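CpuTA1 (Curtobacterium pusillum, PDB 5K3W) binds pyridoxal-5'-phosphate and belongs to the class IV aminotransferase family, forming an assembly of two copies of the chain. Local coordinates at residues Ala35-Pro40 / Trp133-Glu138; His65-Glu70 / Val272-Pro277; Val151-Arg156 / Glu259-Glu264; Ala238-Phe243 / Tyr248-Arg253. One frame throughout, in Å; residues are numbered along the deposited sequence.

Contact 1 of 4, residues Ala35-Pro40 / Trp133-Glu138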
loop_
_atom_site.group_PDB
_atom_site.type_symbol
_atom_site.label_atom_id
_atom_site.label_comp_id
_atom_site.label_asym_id
_atom_site.label_seq_id
_atom_site.Cartn_x
_atom_site.Cartn_y
_atom_site.Cartn_z
ATOM N N ALA A 35 22.777 -3.790 -11.792
ATOM C CA ALA A 35 22.910 -2.459 -11.216
ATOM C C ALA A 35 23.400 -2.582 -9.771
ATOM O O ALA A 35 23.366 -3.656 -9.165
ATOM C CB ALA A 35 21.581 -1.688 -11.290
ATOM N N ASP A 36 23.847 -1.462 -9.209
ATOM C CA ASP A 36 24.426 -1.446 -7.866
ATOM C C ASP A 36 23.314 -1.401 -6.812
ATOM O O ASP A 36 22.666 -0.364 -6.604
ATOM C CB ASP A 36 25.391 -0.268 -7.737
ATOM C CG ASP A 36 25.933 -0.082 -6.315
ATOM O OD1 ASP A 36 25.637 -0.931 -5.432
ATOM O OD2 ASP A 36 26.668 0.921 -6.089
ATOM N N PHE A 37 23.117 -2.527 -6.126
ATOM C CA PHE A 37 22.128 -2.630 -5.063
ATOM C C PHE A 37 22.309 -1.566 -3.985
ATOM O O PHE A 37 21.344 -1.246 -3.285
ATOM C CB PHE A 37 22.224 -4.033 -4.465
ATOM C CG PHE A 37 21.368 -4.256 -3.254
ATOM C CD1 PHE A 37 20.085 -4.770 -3.375
ATOM C CD2 PHE A 37 21.861 -4.000 -1.992
ATOM C CE1 PHE A 37 19.298 -5.011 -2.250
ATOM C CE2 PHE A 37 21.078 -4.222 -0.866
ATOM C CZ PHE A 37 19.795 -4.730 -0.995
ATOM N N GLY A 38 23.524 -1.021 -3.836
ATOM C CA GLY A 38 23.853 -0.058 -2.807
ATOM C C GLY A 38 23.583 1.381 -3.149
ATOM O O GLY A 38 23.574 2.228 -2.256
ATOM N N ALA A 39 23.353 1.663 -4.333
ATOM C CA ALA A 39 23.062 3.001 -4.809
ATOM C C ALA A 39 21.560 3.207 -4.987
ATOM O O ALA A 39 20.814 2.254 -5.229
ATOM C CB ALA A 39 23.765 3.256 -6.144
ATOM N N PRO A 40 21.088 4.443 -4.878
ATOM C CA PRO A 40 19.670 4.713 -5.159
ATOM C C PRO A 40 19.285 4.262 -6.560
ATOM O O PRO A 40 20.032 4.437 -7.522
ATOM C CB PRO A 40 19.560 6.235 -5.011
ATOM C CG PRO A 40 20.982 6.737 -5.123
ATOM C CD PRO A 40 21.836 5.663 -4.530
ATOM N N TRP A 133 12.328 -4.598 -11.069
ATOM C CA TRP A 133 13.600 -4.891 -10.437
ATOM C C TRP A 133 13.585 -6.310 -9.895
ATOM O O TRP A 133 12.537 -6.850 -9.537
ATOM C CB TRP A 133 13.896 -3.929 -9.285
ATOM C CG TRP A 133 14.094 -2.519 -9.685
ATOM C CD1 TRP A 133 15.250 -1.956 -10.128
ATOM C CD2 TRP A 133 13.120 -1.473 -9.644
ATOM N NE1 TRP A 133 15.055 -0.617 -10.387
ATOM C CE2 TRP A 133 13.755 -0.292 -10.099
ATOM C CE3 TRP A 133 11.771 -1.417 -9.281
ATOM C CZ2 TRP A 133 13.089 0.939 -10.194
ATOM C CZ3 TRP A 133 11.104 -0.189 -9.380
ATOM C CH2 TRP A 133 11.770 0.970 -9.833
ATOM N N VAL A 134 14.770 -6.896 -9.808
ATOM C CA VAL A 134 14.995 -8.141 -9.088
ATOM C C VAL A 134 16.228 -7.934 -8.234
ATOM O O VAL A 134 17.251 -7.456 -8.736
ATOM C CB VAL A 134 15.216 -9.341 -10.038
ATOM C CG1 VAL A 134 15.437 -10.633 -9.231
ATOM C CG2 VAL A 134 14.068 -9.502 -10.999
ATOM N N PHE A 135 16.157 -8.309 -6.963
ATOM C CA PHE A 135 17.397 -8.420 -6.209
ATOM C C PHE A 135 17.466 -9.746 -5.465
ATOM O O PHE A 135 16.448 -10.345 -5.108
ATOM C CB PHE A 135 17.611 -7.228 -5.248
ATOM C CG PHE A 135 16.568 -7.075 -4.175
ATOM C CD1 PHE A 135 16.728 -7.694 -2.942
ATOM C CD2 PHE A 135 15.466 -6.260 -4.375
ATOM C CE1 PHE A 135 15.787 -7.520 -1.931
ATOM C CE2 PHE A 135 14.523 -6.090 -3.379
ATOM C CZ PHE A 135 14.682 -6.722 -2.154
ATOM N N VAL A 136 18.692 -10.211 -5.273
ATOM C CA VAL A 136 18.997 -11.458 -4.587
ATOM C C VAL A 136 19.871 -11.138 -3.379
ATOM O O VAL A 136 20.757 -10.283 -3.453
ATOM C CB VAL A 136 19.717 -12.447 -5.533
ATOM C CG1 VAL A 136 20.121 -13.700 -4.785
ATOM C CG2 VAL A 136 18.828 -12.778 -6.748
ATOM N N ASP A 137 19.631 -11.819 -2.269
ATOM C CA ASP A 137 20.417 -11.533 -1.081
ATOM C C ASP A 137 20.194 -12.650 -0.075
ATOM O O ASP A 137 19.289 -13.478 -0.221
ATOM C CB ASP A 137 20.052 -10.176 -0.479
ATOM C CG ASP A 137 21.057 -9.704 0.559
ATOM O OD1 ASP A 137 22.149 -10.307 0.649
ATOM O OD2 ASP A 137 20.767 -8.711 1.269
ATOM N N GLU A 138 21.039 -12.655 0.951
ATOM C CA GLU A 138 20.931 -13.639 2.015
ATOM C C GLU A 138 19.640 -13.430 2.794
ATOM O O GLU A 138 19.229 -12.296 3.055
ATOM C CB GLU A 138 22.139 -13.540 2.943
ATOM C CG GLU A 138 22.581 -14.875 3.490
ATOM C CD GLU A 138 23.991 -14.841 4.059
ATOM O OE1 GLU A 138 24.513 -15.930 4.397
ATOM O OE2 GLU A 138 24.575 -13.733 4.162
#

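Contact 2 of 4, residues His65-Glu70 / Val272-Pro277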
loop_
_atom_site.group_PDB
_atom_site.type_symbol
_atom_site.label_atom_id
_atom_site.label_comp_id
_atom_site.label_asym_id
_atom_site.label_seq_id
_atom_site.Cartn_x
_atom_site.Cartn_y
_atom_site.Cartn_z
ATOM N N HIS A 65 18.804 -22.952 -6.258
ATOM C CA HIS A 65 17.589 -23.061 -7.063
ATOM C C HIS A 65 16.456 -22.240 -6.476
ATOM O O HIS A 65 16.107 -22.431 -5.307
ATOM C CB HIS A 65 17.136 -24.520 -7.183
ATOM C CG HIS A 65 18.180 -25.427 -7.732
ATOM N ND1 HIS A 65 18.611 -25.352 -9.037
ATOM C CD2 HIS A 65 18.886 -26.427 -7.153
ATOM C CE1 HIS A 65 19.535 -26.272 -9.243
ATOM N NE2 HIS A 65 19.719 -26.938 -8.117
ATOM N N PRO A 66 15.835 -21.365 -7.261
ATOM C CA PRO A 66 14.590 -20.722 -6.818
ATOM C C PRO A 66 13.469 -21.745 -6.688
ATOM O O PRO A 66 13.201 -22.520 -7.609
ATOM C CB PRO A 66 14.297 -19.715 -7.940
ATOM C CG PRO A 66 15.538 -19.661 -8.776
ATOM C CD PRO A 66 16.198 -20.981 -8.631
ATOM N N GLN A 67 12.788 -21.733 -5.548
ATOM C CA GLN A 67 11.719 -22.696 -5.323
ATOM C C GLN A 67 10.413 -22.246 -5.967
ATOM O O GLN A 67 10.007 -21.085 -5.848
ATOM C CB GLN A 67 11.489 -22.907 -3.831
ATOM C CG GLN A 67 12.640 -23.515 -3.091
ATOM C CD GLN A 67 12.263 -23.838 -1.659
ATOM O OE1 GLN A 67 11.566 -23.064 -0.997
ATOM N NE2 GLN A 67 12.694 -24.992 -1.182
ATOM N N ALA A 68 9.739 -23.185 -6.631
ATOM C CA ALA A 68 8.406 -22.945 -7.176
ATOM C C ALA A 68 8.405 -21.755 -8.134
ATOM O O ALA A 68 7.442 -20.981 -8.193
ATOM C CB ALA A 68 7.386 -22.742 -6.048
ATOM N N LEU A 69 9.484 -21.620 -8.909
ATOM C CA LEU A 69 9.687 -20.403 -9.692
ATOM C C LEU A 69 8.513 -20.130 -10.625
ATOM O O LEU A 69 8.076 -18.981 -10.760
ATOM C CB LEU A 69 11.001 -20.482 -10.484
ATOM C CG LEU A 69 11.348 -19.225 -11.296
ATOM C CD1 LEU A 69 11.412 -17.994 -10.399
ATOM C CD2 LEU A 69 12.636 -19.358 -12.100
ATOM N N GLU A 70 7.988 -21.170 -11.279
ATOM C CA GLU A 70 6.923 -20.950 -12.257
ATOM C C GLU A 70 5.620 -20.541 -11.578
ATOM O O GLU A 70 4.913 -19.662 -12.075
ATOM C CB GLU A 70 6.724 -22.204 -13.122
ATOM C CG GLU A 70 5.723 -22.053 -14.266
ATOM C CD GLU A 70 6.216 -21.151 -15.410
ATOM O OE1 GLU A 70 7.428 -20.888 -15.522
ATOM O OE2 GLU A 70 5.383 -20.699 -16.215
ATOM N N VAL A 272 9.900 -17.841 2.395
ATOM C CA VAL A 272 11.230 -17.743 2.998
ATOM C C VAL A 272 11.274 -18.390 4.375
ATOM O O VAL A 272 12.191 -19.157 4.682
ATOM C CB VAL A 272 11.688 -16.274 3.060
ATOM C CG1 VAL A 272 12.982 -16.170 3.849
ATOM C CG2 VAL A 272 11.902 -15.750 1.667
ATOM N N ARG A 273 10.306 -18.082 5.240
ATOM C CA ARG A 273 10.287 -18.697 6.561
ATOM C C ARG A 273 9.933 -20.182 6.487
ATOM O O ARG A 273 10.321 -20.954 7.373
ATOM C CB ARG A 273 9.306 -17.945 7.463
ATOM C CG ARG A 273 9.278 -18.428 8.898
ATOM C CD ARG A 273 8.470 -17.489 9.784
ATOM N NE ARG A 273 7.080 -17.415 9.354
ATOM C CZ ARG A 273 6.165 -16.634 9.919
ATOM N NH1 ARG A 273 6.503 -15.871 10.942
ATOM N NH2 ARG A 273 4.921 -16.616 9.455
ATOM N N GLN A 274 9.231 -20.595 5.435
ATOM C CA GLN A 274 8.749 -21.962 5.302
ATOM C C GLN A 274 7.635 -22.203 6.323
ATOM O O GLN A 274 6.692 -21.409 6.395
ATOM C CB GLN A 274 9.909 -22.949 5.439
ATOM C CG GLN A 274 11.090 -22.652 4.496
ATOM C CD GLN A 274 10.847 -23.009 3.000
ATOM O OE1 GLN A 274 9.801 -23.541 2.612
ATOM N NE2 GLN A 274 11.836 -22.708 2.169
ATOM N N ALA A 275 7.705 -23.269 7.116
ATOM C CA ALA A 275 6.610 -23.624 8.013
ATOM C C ALA A 275 6.942 -23.195 9.436
ATOM O O ALA A 275 7.917 -23.675 10.021
ATOM C CB ALA A 275 6.320 -25.123 7.965
ATOM N N ALA A 276 6.130 -22.301 9.991
ATOM C CA ALA A 276 6.301 -21.877 11.375
ATOM C C ALA A 276 5.154 -22.412 12.221
ATOM O O ALA A 276 4.010 -21.950 12.069
ATOM C CB ALA A 276 6.370 -20.353 11.468
ATOM N N PRO A 277 5.402 -23.361 13.121
ATOM C CA PRO A 277 4.305 -23.920 13.925
ATOM C C PRO A 277 3.864 -22.957 15.020
ATOM O O PRO A 277 4.673 -22.244 15.620
ATOM C CB PRO A 277 4.918 -25.198 14.513
ATOM C CG PRO A 277 6.380 -24.884 14.642
ATOM C CD PRO A 277 6.716 -23.905 13.516
#

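Contact 3 of 4, residues Val151-Arg156 / Glu259-Glu264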
loop_
_atom_site.group_PDB
_atom_site.type_symbol
_atom_site.label_atom_id
_atom_site.label_comp_id
_atom_site.label_asym_id
_atom_site.label_seq_id
_atom_site.Cartn_x
_atom_site.Cartn_y
_atom_site.Cartn_z
ATOM N N VAL A 151 0.820 -16.391 18.016
ATOM C CA VAL A 151 0.026 -15.670 17.034
ATOM C C VAL A 151 -1.241 -15.117 17.686
ATOM O O VAL A 151 -1.743 -15.649 18.679
ATOM C CB VAL A 151 -0.308 -16.585 15.824
ATOM C CG1 VAL A 151 -1.065 -15.817 14.742
ATOM C CG2 VAL A 151 0.975 -17.185 15.252
ATOM N N VAL A 152 -1.769 -14.043 17.109
ATOM C CA VAL A 152 -3.024 -13.457 17.559
ATOM C C VAL A 152 -3.924 -13.277 16.351
ATOM O O VAL A 152 -3.449 -13.127 15.223
ATOM C CB VAL A 152 -2.805 -12.113 18.291
ATOM C CG1 VAL A 152 -1.972 -12.323 19.530
ATOM C CG2 VAL A 152 -2.112 -11.111 17.381
ATOM N N THR A 153 -5.230 -13.309 16.580
ATOM C CA THR A 153 -6.177 -13.015 15.512
ATOM C C THR A 153 -6.524 -11.529 15.510
ATOM O O THR A 153 -6.678 -10.906 16.568
ATOM C CB THR A 153 -7.447 -13.865 15.635
ATOM O OG1 THR A 153 -7.951 -13.807 16.969
ATOM C CG2 THR A 153 -7.153 -15.299 15.294
ATOM N N LEU A 154 -6.605 -10.958 14.306
ATOM C CA LEU A 154 -6.886 -9.541 14.100
ATOM C C LEU A 154 -7.928 -9.375 13.004
ATOM O O LEU A 154 -7.893 -10.061 11.974
ATOM C CB LEU A 154 -5.640 -8.746 13.712
ATOM C CG LEU A 154 -4.515 -8.590 14.736
ATOM C CD1 LEU A 154 -3.478 -7.587 14.222
ATOM C CD2 LEU A 154 -5.045 -8.187 16.118
ATOM N N ASP A 155 -8.853 -8.453 13.235
ATOM C CA ASP A 155 -9.888 -8.191 12.256
ATOM C C ASP A 155 -9.273 -7.555 11.010
ATOM O O ASP A 155 -8.543 -6.563 11.095
ATOM C CB ASP A 155 -10.952 -7.291 12.867
ATOM C CG ASP A 155 -11.826 -6.650 11.824
ATOM O OD1 ASP A 155 -12.355 -7.396 10.969
ATOM O OD2 ASP A 155 -11.958 -5.403 11.845
ATOM N N ARG A 156 -9.541 -8.152 9.854
ATOM C CA ARG A 156 -9.073 -7.602 8.591
ATOM C C ARG A 156 -9.943 -6.454 8.110
ATOM O O ARG A 156 -9.467 -5.615 7.338
ATOM C CB ARG A 156 -9.032 -8.697 7.514
ATOM C CG ARG A 156 -8.468 -8.258 6.159
ATOM C CD ARG A 156 -6.962 -8.103 6.222
ATOM N NE ARG A 156 -6.411 -7.464 5.027
ATOM C CZ ARG A 156 -6.462 -6.150 4.783
ATOM N NH1 ARG A 156 -7.049 -5.331 5.649
ATOM N NH2 ARG A 156 -5.930 -5.646 3.668
ATOM N N GLU A 259 -13.830 -22.543 14.253
ATOM C CA GLU A 259 -13.139 -23.777 13.898
ATOM C C GLU A 259 -11.634 -23.647 14.108
ATOM O O GLU A 259 -10.973 -24.592 14.552
ATOM C CB GLU A 259 -13.451 -24.156 12.449
ATOM C CG GLU A 259 -12.742 -25.425 12.001
ATOM C CD GLU A 259 -13.110 -25.859 10.586
ATOM O OE1 GLU A 259 -12.285 -26.549 9.945
ATOM O OE2 GLU A 259 -14.216 -25.513 10.116
ATOM N N LEU A 260 -11.080 -22.474 13.815
ATOM C CA LEU A 260 -9.644 -22.251 13.984
ATOM C C LEU A 260 -9.189 -22.491 15.427
ATOM O O LEU A 260 -8.107 -23.042 15.662
ATOM C CB LEU A 260 -9.324 -20.831 13.535
ATOM C CG LEU A 260 -7.920 -20.324 13.282
ATOM C CD1 LEU A 260 -7.392 -20.928 12.005
ATOM C CD2 LEU A 260 -7.988 -18.794 13.197
ATOM N N ARG A 261 -9.998 -22.066 16.408
ATOM C CA ARG A 261 -9.665 -22.280 17.815
ATOM C C ARG A 261 -9.636 -23.754 18.177
ATOM O O ARG A 261 -8.845 -24.163 19.032
ATOM C CB ARG A 261 -10.679 -21.583 18.721
ATOM C CG ARG A 261 -11.079 -20.216 18.270
ATOM C CD ARG A 261 -10.203 -19.164 18.903
ATOM N NE ARG A 261 -10.519 -17.829 18.406
ATOM C CZ ARG A 261 -9.760 -16.761 18.616
ATOM N NH1 ARG A 261 -8.636 -16.876 19.313
ATOM N NH2 ARG A 261 -10.118 -15.580 18.123
ATOM N N ASP A 262 -10.520 -24.553 17.581
ATOM C CA ASP A 262 -10.653 -25.965 17.914
ATOM C C ASP A 262 -9.671 -26.849 17.166
ATOM O O ASP A 262 -9.776 -28.074 17.258
ATOM C CB ASP A 262 -12.077 -26.447 17.629
ATOM C CG ASP A 262 -13.129 -25.638 18.372
ATOM O OD1 ASP A 262 -12.861 -25.193 19.515
ATOM O OD2 ASP A 262 -14.228 -25.450 17.810
ATOM N N ALA A 263 -8.730 -26.265 16.433
ATOM C CA ALA A 263 -7.798 -27.059 15.648
ATOM C C ALA A 263 -6.809 -27.790 16.550
ATOM O O ALA A 263 -6.510 -27.356 17.666
ATOM C CB ALA A 263 -7.046 -26.169 14.662
ATOM N N GLU A 264 -6.295 -28.916 16.057
ATOM C CA GLU A 264 -5.313 -29.657 16.839
ATOM C C GLU A 264 -3.923 -29.054 16.710
ATOM O O GLU A 264 -3.160 -29.047 17.679
ATOM C CB GLU A 264 -5.292 -31.122 16.415
ATOM C CG GLU A 264 -6.364 -31.944 17.086
ATOM C CD GLU A 264 -6.942 -32.994 16.174
ATOM O OE1 GLU A 264 -6.170 -33.608 15.400
ATOM O OE2 GLU A 264 -8.179 -33.189 16.223
#

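Contact 4 of 4, residues Ala238-Phe243 / Tyr248-Arg253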
loop_
_atom_site.group_PDB
_atom_site.type_symbol
_atom_site.label_atom_id
_atom_site.label_comp_id
_atom_site.label_asym_id
_atom_site.label_seq_id
_atom_site.Cartn_x
_atom_site.Cartn_y
_atom_site.Cartn_z
ATOM N N ALA A 238 2.869 -26.614 -1.554
ATOM C CA ALA A 238 3.878 -27.626 -1.260
ATOM C C ALA A 238 3.608 -28.313 0.071
ATOM O O ALA A 238 3.991 -29.474 0.254
ATOM C CB ALA A 238 5.276 -27.019 -1.267
ATOM N N VAL A 239 2.947 -27.622 1.006
ATOM C CA VAL A 239 2.618 -28.253 2.279
ATOM C C VAL A 239 1.543 -29.305 2.088
ATOM O O VAL A 239 1.575 -30.364 2.721
ATOM C CB VAL A 239 2.182 -27.213 3.322
ATOM C CG1 VAL A 239 1.542 -27.935 4.518
ATOM C CG2 VAL A 239 3.366 -26.376 3.757
ATOM N N PHE A 240 0.552 -29.025 1.241
ATOM C CA PHE A 240 -0.420 -30.060 0.924
ATOM C C PHE A 240 0.262 -31.274 0.304
ATOM O O PHE A 240 -0.083 -32.421 0.616
ATOM C CB PHE A 240 -1.504 -29.503 0.004
ATOM C CG PHE A 240 -2.637 -28.845 0.748
ATOM C CD1 PHE A 240 -2.500 -28.527 2.089
ATOM C CD2 PHE A 240 -3.843 -28.574 0.123
ATOM C CE1 PHE A 240 -3.533 -27.928 2.783
ATOM C CE2 PHE A 240 -4.883 -27.981 0.817
ATOM C CZ PHE A 240 -4.722 -27.656 2.149
ATOM N N ASP A 241 1.248 -31.048 -0.565
ATOM C CA ASP A 241 1.940 -32.181 -1.166
ATOM C C ASP A 241 2.578 -33.045 -0.090
ATOM O O ASP A 241 2.482 -34.279 -0.130
ATOM C CB ASP A 241 2.981 -31.697 -2.174
ATOM C CG ASP A 241 2.349 -31.198 -3.457
ATOM O OD1 ASP A 241 3.055 -30.562 -4.279
ATOM O OD2 ASP A 241 1.133 -31.442 -3.639
ATOM N N PHE A 242 3.215 -32.411 0.896
ATOM C CA PHE A 242 3.847 -33.168 1.968
ATOM C C PHE A 242 2.830 -34.049 2.679
ATOM O O PHE A 242 3.043 -35.258 2.837
ATOM C CB PHE A 242 4.530 -32.211 2.945
ATOM C CG PHE A 242 4.962 -32.849 4.234
ATOM C CD1 PHE A 242 6.237 -33.364 4.375
ATOM C CD2 PHE A 242 4.095 -32.925 5.310
ATOM C CE1 PHE A 242 6.640 -33.944 5.561
ATOM C CE2 PHE A 242 4.492 -33.507 6.498
ATOM C CZ PHE A 242 5.765 -34.020 6.622
ATOM N N PHE A 243 1.699 -33.464 3.091
ATOM C CA PHE A 243 0.736 -34.200 3.908
ATOM C C PHE A 243 0.024 -35.296 3.113
ATOM O O PHE A 243 -0.227 -36.382 3.641
ATOM C CB PHE A 243 -0.271 -33.237 4.538
ATOM C CG PHE A 243 0.238 -32.559 5.787
ATOM C CD1 PHE A 243 0.450 -33.287 6.949
ATOM C CD2 PHE A 243 0.491 -31.198 5.803
ATOM C CE1 PHE A 243 0.911 -32.677 8.102
ATOM C CE2 PHE A 243 0.962 -30.571 6.953
ATOM C CZ PHE A 243 1.171 -31.313 8.108
ATOM N N TYR A 248 -2.471 -37.973 4.716
ATOM C CA TYR A 248 -3.491 -37.072 5.236
ATOM C C TYR A 248 -4.421 -36.620 4.115
ATOM O O TYR A 248 -3.958 -36.264 3.029
ATOM C CB TYR A 248 -2.867 -35.837 5.864
ATOM C CG TYR A 248 -2.028 -36.094 7.083
ATOM C CD1 TYR A 248 -0.740 -36.613 6.967
ATOM C CD2 TYR A 248 -2.503 -35.773 8.353
ATOM C CE1 TYR A 248 0.043 -36.823 8.088
ATOM C CE2 TYR A 248 -1.727 -35.981 9.472
ATOM C CZ TYR A 248 -0.460 -36.506 9.336
ATOM O OH TYR A 248 0.307 -36.712 10.453
ATOM N N PRO A 249 -5.724 -36.601 4.348
ATOM C CA PRO A 249 -6.611 -35.837 3.456
ATOM C C PRO A 249 -6.377 -34.339 3.625
ATOM O O PRO A 249 -6.174 -33.841 4.736
ATOM C CB PRO A 249 -8.023 -36.232 3.913
ATOM C CG PRO A 249 -7.832 -37.367 4.897
ATOM C CD PRO A 249 -6.450 -37.250 5.447
ATOM N N THR A 250 -6.413 -33.621 2.507
ATOM C CA THR A 250 -6.266 -32.177 2.489
ATOM C C THR A 250 -7.526 -31.544 1.922
ATOM O O THR A 250 -8.242 -32.155 1.131
ATOM C CB THR A 250 -5.063 -31.756 1.650
ATOM O OG1 THR A 250 -5.185 -32.356 0.365
ATOM C CG2 THR A 250 -3.755 -32.201 2.307
ATOM N N GLU A 251 -7.783 -30.296 2.307
ATOM C CA GLU A 251 -9.067 -29.690 1.988
ATOM C C GLU A 251 -8.944 -28.174 1.975
ATOM O O GLU A 251 -8.396 -27.586 2.916
ATOM C CB GLU A 251 -10.124 -30.134 3.001
ATOM C CG GLU A 251 -11.544 -29.771 2.639
ATOM C CD GLU A 251 -12.530 -30.195 3.716
ATOM O OE1 GLU A 251 -12.220 -31.150 4.472
ATOM O OE2 GLU A 251 -13.609 -29.566 3.809
ATOM N N TYR A 252 -9.434 -27.560 0.895
ATOM C CA TYR A 252 -9.691 -26.132 0.832
ATOM C C TYR A 252 -11.137 -25.879 1.226
ATOM O O TYR A 252 -12.040 -26.580 0.764
ATOM C CB TYR A 252 -9.446 -25.582 -0.573
ATOM C CG TYR A 252 -8.027 -25.736 -1.065
ATOM C CD1 TYR A 252 -7.620 -26.899 -1.693
ATOM C CD2 TYR A 252 -7.088 -24.716 -0.896
ATOM C CE1 TYR A 252 -6.319 -27.051 -2.139
ATOM C CE2 TYR A 252 -5.793 -24.854 -1.343
ATOM C CZ TYR A 252 -5.413 -26.031 -1.970
ATOM O OH TYR A 252 -4.131 -26.203 -2.437
ATOM N N ARG A 253 -11.360 -24.875 2.064
ATOM C CA ARG A 253 -12.721 -24.585 2.491
ATOM C C ARG A 253 -12.737 -23.283 3.276
ATOM O O ARG A 253 -11.694 -22.681 3.556
ATOM C CB ARG A 253 -13.279 -25.729 3.331
ATOM C CG ARG A 253 -12.436 -26.016 4.535
ATOM C CD ARG A 253 -13.290 -26.128 5.778
ATOM N NE ARG A 253 -14.181 -27.279 5.716
ATOM C CZ ARG A 253 -14.698 -27.864 6.789
ATOM N NH1 ARG A 253 -14.403 -27.398 7.997
ATOM N NH2 ARG A 253 -15.499 -28.918 6.656
#

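Contact 1 of 4, residues Ala35-Pro40 / Trp133-Glu138
Phe37 and Phe135 meet where the loop leaving edge strand 32-35 folds back over the antiparallel N-terminal sheet, close to the second subunit. One corner of the Phe37 ring meets Phe135: Phe37 CE1 lies 3.8 Å from Phe135 CD1, and Phe37 CD1 comes to 4.0 Å from Phe135 CB. The ring planes stand 58° apart and their centroids 5.6 Å, an oblique pair. Phe135 holds CG between its backbone N and carbonyl carbon (chi1 62°), and this sets CG and CD1 beside CE1 of Phe37.

The sheet explains why the residues are neighbours. Strand 5-9 runs between strand 32-35 and strand 131-138, and Phe37 also rests on Leu6 of that middle strand, while Phe135 packs on Phe115, Lys117 and Ile119 of strand 114-121. A type I turn from Asp36 to Ala39 reverses the loop, with Ala39 N bonded to Asp36 O at 3.1 Å. Asp36 adds an Asx turn: its OD1 accepts from Gly38 N at 2.6 Å, the N-H arriving from above the carboxylate plane. Together these bonds brace the turn that carries Phe37. Thr45 of the second subunit packs against both rings, and the side chain of Phe37 lies about 9 Å from a bound 3-aminobenzoic acid.

Contact 2 of 4, residues His65-Glu70 / Val272-Pro277
Two side-chain amides, those of Gln67 and Gln274, meet with their planes almost perpendicular, 88° apart. For the Gln274 amide the partner lies at its edge: Gln67 OE1 sits almost in that plane, in front of NE2. At Gln67 the donor is tilted out of the carbonyl plane. The bond from Gln274 NE2 to Gln67 OE1 is 3.2 Å long and nearly straight, with an N-H...O angle of 172°.

The side chains come from opposite directions and differ in shape. Gln67 is extended beyond CG and delivers its oxygen straight across, whereas Gln274 bends at chi2 (-74°), which swings its amide round toward Gln67. The other end of the Gln67 amide is engaged too, since NE2 bonds to Leu300 O; a partner on both O and N should hold this buried group against flipping.

Gln67 follows strand 65-66 of the N-terminal antiparallel sheet, just ahead of helix 69-82, and Gln274 begins strand 274-278 of the mixed sheet that holds strand 265-270. The amide bond therefore bridges these two parts of the fold, with the Gln274 side chain about 8 Å from the bound pyridoxal-5'-phosphate. Helix 290-307 runs alongside both, with Leu300 and Asn297 touching Gln274 and Arg303 and Thr304 touching Gln67.

Contact 3 of 4, residues Val151-Arg156 / Glu259-Glu264
Thr153 faces two neighbouring residues at the end of helix 257-261 and offers each a different branch. The polar contact is with Arg261: NH2 gives a weak hydrogen bond to Thr153 OG1, 3.0 Å long but bent to 130° at the hydrogen. Arg261 arrives by folding at chi2 (-92°), which turns its guanidinium back toward the strand. Asp282, outside both segments, is the stronger partner of both groups. Its OD2 is hydrogen-bonded to Thr153 OG1 and forms a salt bridge with Arg261 NH1, so one carboxylate oxygen links the hydroxyl to the guanidinium and probably offsets the arginine's charge.

The apolar contact is looser. Thr153 CG2 and Leu260 CD2 point at each other tip to tip, 4.2 Å apart. Leu260 is buried, with Ile197 of strand 195-199 and Val213 and Val215 of strand 212-217 also against it. Thr153 in turn touches Val199.

The contact thus joins helix 257-261, which leads into strand 265-270, to strand 149-155. In this member of the class IV aminotransferase family, the short helix packs against the strand through Leu260 and Thr153, while Asp282 links Thr153 to Arg261.

Contact 4 of 4, residues Ala238-Phe243 / Tyr248-Arg253
Phe240, Phe243, Tyr248 and Tyr252 all carry CG anti to the carbonyl carbon, and in Phe240 (chi1 -87°) this sets the ring with a face to Thr250 and an edge to Tyr252. Thr250 CB stands over the centre of that face in a CH-pi contact, 3.8 Å from the centroid. At the edge, Phe240 CE2 points at the face of Tyr252, 3.4 Å from Tyr252 CE1, in a T-shaped pair with planes 61° apart. The hydroxyls of both partners are held elsewhere, Tyr252 OH by Gln236 and Thr250 OG1 by Glu244.

A second T-shaped pair lies at the other end of the contact. Phe243 turns its edge to the face of Tyr248, with the two CD1 atoms 3.5 Å apart and the planes nearly perpendicular. Next to this pair, Tyr248 N donates to Phe243 O at 3.0 Å, so backbone and rings together fasten the chain as it leaves the helix. On the helix side, Phe242 CD2 sits over a face of the Phe243 ring.

Phe240 and Phe243 also rest on Val221 of strand 220-224. With the helix and strand axes at 144°, this is the return leg of a beta-alpha-beta crossover: strand 220-224, helix 234-245 and the parallel edge strand 250-253.

In the fold
From the N terminus, contact 1 brings strand 131-138 back to the loop after strand 32-35, at the N-terminal antiparallel sheet. Before that loop is complete the chain passes 65-70, the first half of contact 2, so the two contacts cross. Contact 2 closes a far longer loop, spanning 201 residues, and ties the edge of the first sheet to the mixed sheet containing strand 274-278. Within that span, contact 3 links strand 149-155 to helix 257-261, and within contact 3 lies contact 4, a short local closure around strand 250-253. Contacts 3 and 4 meet through the salt bridge between Glu259 OE2 and Arg253 NH1, 2.8 Å apart. Contacts 1 and 3 both reach the second subunit.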